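Local coordinates for exopolyphosphatase-related protein (Archaeoglobus fulgidus, PDB 3LLV) that probably binds NAD(P) or a related nucleotide through this N-terminal Rossmann-type TrkA-N domain of a longer protein that may bind nucleic acids, at residues Arg92-Val103 and Ala115-Val123. Residues are numbered along the deposited sequence; the frame is centred on the assembly and turned at random.
Sequences RSVSDVYAIVRV and AGANLVVLV. With PO4 (phosphate ion), chain B.
R92, in helix 81-94, reaches across to G116, which follows helix 109-114 and closes it in a Schellman motif, and so links its own helix to the C-terminal turn of the other. Its chain bends at chi2 (-80°), which turns the guanidinium onto the G116 carbonyl. R92 NE (2.9 Å) and R92 NH2 (3.0 Å) grip G116 O side-on, both from the same face of its plane. The end of the group, NH1 and NH2, closes on V97 O in the guanidinium plane, and NH1 also donates to S95 O. One arginine thus satisfies three carbonyls and fixes the turn leading into strand 99-103.

Next along the chain, the Y98 ring lies over N118. With CG anti to the backbone N (chi1 -165°), the ring is placed above the asparagine, whose CB sits 3.6 Å from the ring centroid in a CH-pi contact; the amide stacks at 28° to the ring. At the ring's far end, L119 CD1 meets Y98 OH at the edge.

Beyond this the strands run parallel, V101 and V103 each giving and accepting backbone bonds; V121 N to V101 O, at 2.8 Å, is the shortest. Side chains alternate between the faces. On one, I100 CG2 touches V121 CG2 at 3.7 Å. On the other, V101 CG2 touches A117 CB and V103 CG2 meets V120 CG1, while V103 and L122 lie side by side; F112 of helix 109-114 packs on V101, V103 and V120. R102 stretches out past V123 CG2; R102 NH1 donates to O1 (2.6 Å) and NH2 to O2 of a phosphate ion that probably came from the crystallisation liquor, and A17 N also hydrogen-bonds this ion. Strand 99-103, helix 109-114 and edge strand 119-122 form the last beta-alpha-beta crossover of a Rossmann fold with strand order 3-2-1-4-5-6.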
# COMPACT_ATOMS: atom_id res chain seq x y z
N ARG A 92 0.24 -8.99 -9.20
CA ARG A 92 -0.78 -9.72 -9.96
C ARG A 92 -0.27 -10.94 -10.75
O ARG A 92 -1.05 -11.88 -11.05
CB ARG A 92 -1.56 -8.74 -10.83
CG ARG A 92 -2.55 -7.94 -10.02
CD ARG A 92 -3.83 -8.77 -9.76
NE ARG A 92 -4.72 -8.05 -8.83
CZ ARG A 92 -4.67 -8.14 -7.51
NH1 ARG A 92 -3.78 -8.91 -6.90
NH2 ARG A 92 -5.47 -7.39 -6.77
N SER A 93 1.02 -10.92 -11.08
CA SER A 93 1.65 -12.06 -11.75
C SER A 93 1.74 -13.26 -10.80
O SER A 93 1.88 -14.39 -11.26
CB SER A 93 3.04 -11.68 -12.26
OG SER A 93 3.98 -11.70 -11.20
N VAL A 94 1.65 -13.00 -9.50
CA VAL A 94 1.74 -14.02 -8.43
C VAL A 94 0.39 -14.34 -7.77
O VAL A 94 0.12 -15.51 -7.47
CB VAL A 94 2.75 -13.59 -7.33
CG1 VAL A 94 2.82 -14.62 -6.19
CG2 VAL A 94 4.16 -13.38 -7.94
N SER A 95 -0.44 -13.32 -7.52
CA SER A 95 -1.59 -13.51 -6.65
C SER A 95 -2.74 -12.59 -7.02
O SER A 95 -2.51 -11.47 -7.50
CB SER A 95 -1.19 -13.20 -5.20
OG SER A 95 -2.29 -13.31 -4.30
N ASP A 96 -3.96 -13.07 -6.77
CA ASP A 96 -5.15 -12.22 -6.89
C ASP A 96 -5.51 -11.46 -5.60
O ASP A 96 -6.60 -10.87 -5.51
CB ASP A 96 -6.34 -13.03 -7.43
CG ASP A 96 -6.93 -13.98 -6.40
OD1 ASP A 96 -6.37 -14.11 -5.29
OD2 ASP A 96 -7.96 -14.64 -6.73
N VAL A 97 -4.61 -11.48 -4.61
CA VAL A 97 -4.91 -10.88 -3.32
C VAL A 97 -5.46 -9.45 -3.48
O VAL A 97 -4.96 -8.66 -4.29
CB VAL A 97 -3.68 -10.91 -2.37
CG1 VAL A 97 -2.46 -10.17 -2.99
CG2 VAL A 97 -4.08 -10.34 -0.99
N TYR A 98 -6.52 -9.13 -2.74
CA TYR A 98 -7.15 -7.82 -2.88
C TYR A 98 -6.13 -6.68 -2.70
O TYR A 98 -5.33 -6.71 -1.75
CB TYR A 98 -8.22 -7.73 -1.82
CG TYR A 98 -9.22 -6.63 -2.01
CD1 TYR A 98 -10.41 -6.86 -2.69
CD2 TYR A 98 -9.00 -5.36 -1.48
CE1 TYR A 98 -11.34 -5.87 -2.86
CE2 TYR A 98 -9.96 -4.35 -1.62
CZ TYR A 98 -11.11 -4.62 -2.32
OH TYR A 98 -12.07 -3.62 -2.49
N ALA A 99 -6.13 -5.72 -3.64
CA ALA A 99 -5.16 -4.62 -3.61
C ALA A 99 -5.85 -3.28 -3.75
O ALA A 99 -6.77 -3.11 -4.56
CB ALA A 99 -4.11 -4.77 -4.71
N ILE A 100 -5.42 -2.33 -2.91
CA ILE A 100 -5.94 -0.96 -3.01
C ILE A 100 -4.73 -0.12 -3.33
O ILE A 100 -3.71 -0.21 -2.64
CB ILE A 100 -6.54 -0.48 -1.69
CG1 ILE A 100 -7.66 -1.44 -1.23
CG2 ILE A 100 -7.04 0.98 -1.85
CD1 ILE A 100 -8.25 -1.06 0.12
N VAL A 101 -4.82 0.68 -4.38
CA VAL A 101 -3.64 1.34 -4.91
C VAL A 101 -3.83 2.84 -4.98
O VAL A 101 -4.85 3.29 -5.47
CB VAL A 101 -3.33 0.79 -6.32
CG1 VAL A 101 -1.96 1.27 -6.78
CG2 VAL A 101 -3.42 -0.73 -6.31
N ARG A 102 -2.84 3.57 -4.47
CA ARG A 102 -2.77 5.03 -4.60
C ARG A 102 -2.34 5.49 -6.01
O ARG A 102 -1.34 5.01 -6.56
CB ARG A 102 -1.81 5.55 -3.53
CG ARG A 102 -1.61 7.06 -3.59
CD ARG A 102 -0.48 7.42 -2.63
NE ARG A 102 -0.17 8.82 -2.68
CZ ARG A 102 0.47 9.47 -1.71
NH1 ARG A 102 0.87 8.81 -0.62
NH2 ARG A 102 0.71 10.78 -1.86
N VAL A 103 -3.11 6.40 -6.60
CA VAL A 103 -2.83 6.92 -7.93
C VAL A 103 -2.90 8.44 -7.84
O VAL A 103 -3.85 8.98 -7.31
CB VAL A 103 -3.83 6.34 -8.94
CG1 VAL A 103 -3.69 6.99 -10.35
CG2 VAL A 103 -3.66 4.83 -9.03
N ALA A 115 -4.99 -3.25 -14.85
CA ALA A 115 -3.87 -4.05 -14.32
C ALA A 115 -4.20 -4.81 -13.03
O ALA A 115 -3.33 -5.50 -12.48
CB ALA A 115 -2.64 -3.16 -14.14
N GLY A 116 -5.44 -4.71 -12.57
CA GLY A 116 -5.94 -5.54 -11.48
C GLY A 116 -6.09 -4.89 -10.11
O GLY A 116 -6.25 -5.60 -9.11
N ALA A 117 -6.04 -3.56 -10.03
CA ALA A 117 -6.36 -2.89 -8.75
C ALA A 117 -7.83 -3.10 -8.45
O ALA A 117 -8.68 -2.74 -9.29
CB ALA A 117 -6.05 -1.39 -8.83
N ASN A 118 -8.14 -3.67 -7.27
CA ASN A 118 -9.55 -3.78 -6.84
C ASN A 118 -10.16 -2.43 -6.57
O ASN A 118 -11.32 -2.17 -6.92
CB ASN A 118 -9.70 -4.66 -5.60
CG ASN A 118 -9.25 -6.09 -5.84
OD1 ASN A 118 -10.06 -7.03 -5.99
ND2 ASN A 118 -7.96 -6.27 -5.88
N LEU A 119 -9.39 -1.56 -5.93
CA LEU A 119 -9.80 -0.19 -5.67
C LEU A 119 -8.62 0.73 -5.93
O LEU A 119 -7.48 0.37 -5.65
CB LEU A 119 -10.26 0.02 -4.23
CG LEU A 119 -11.56 -0.67 -3.83
CD1 LEU A 119 -11.84 -0.46 -2.33
CD2 LEU A 119 -12.76 -0.19 -4.68
N VAL A 120 -8.93 1.90 -6.49
CA VAL A 120 -7.98 2.97 -6.67
C VAL A 120 -8.30 4.12 -5.70
O VAL A 120 -9.44 4.57 -5.62
CB VAL A 120 -7.95 3.42 -8.13
CG1 VAL A 120 -7.24 4.80 -8.27
CG2 VAL A 120 -7.29 2.36 -8.98
N VAL A 121 -7.29 4.58 -4.96
CA VAL A 121 -7.43 5.79 -4.16
C VAL A 121 -6.75 6.89 -4.97
O VAL A 121 -5.53 6.93 -5.04
CB VAL A 121 -6.77 5.62 -2.79
CG1 VAL A 121 -6.62 6.98 -2.05
CG2 VAL A 121 -7.58 4.64 -1.93
N LEU A 122 -7.53 7.73 -5.59
CA LEU A 122 -6.98 8.86 -6.28
C LEU A 122 -6.66 9.95 -5.29
O LEU A 122 -7.48 10.31 -4.56
CB LEU A 122 -7.99 9.44 -7.27
CG LEU A 122 -8.14 8.73 -8.60
CD1 LEU A 122 -9.27 9.39 -9.42
CD2 LEU A 122 -6.89 8.79 -9.37
N VAL A 123 -5.46 10.49 -5.35
CA VAL A 123 -5.02 11.49 -4.38
C VAL A 123 -6.00 12.68 -4.37
O VAL A 123 -6.43 13.12 -3.31
CB VAL A 123 -3.56 11.89 -4.59
CG1 VAL A 123 -3.16 13.05 -3.64
CG2 VAL A 123 -2.71 10.66 -4.28
P PO4 B . 3.07 10.86 1.10
O1 PO4 B . 2.25 9.66 1.47
O2 PO4 B . 2.82 11.33 -0.31
O3 PO4 B . 2.80 12.00 2.05
O4 PO4 B . 4.53 10.48 1.18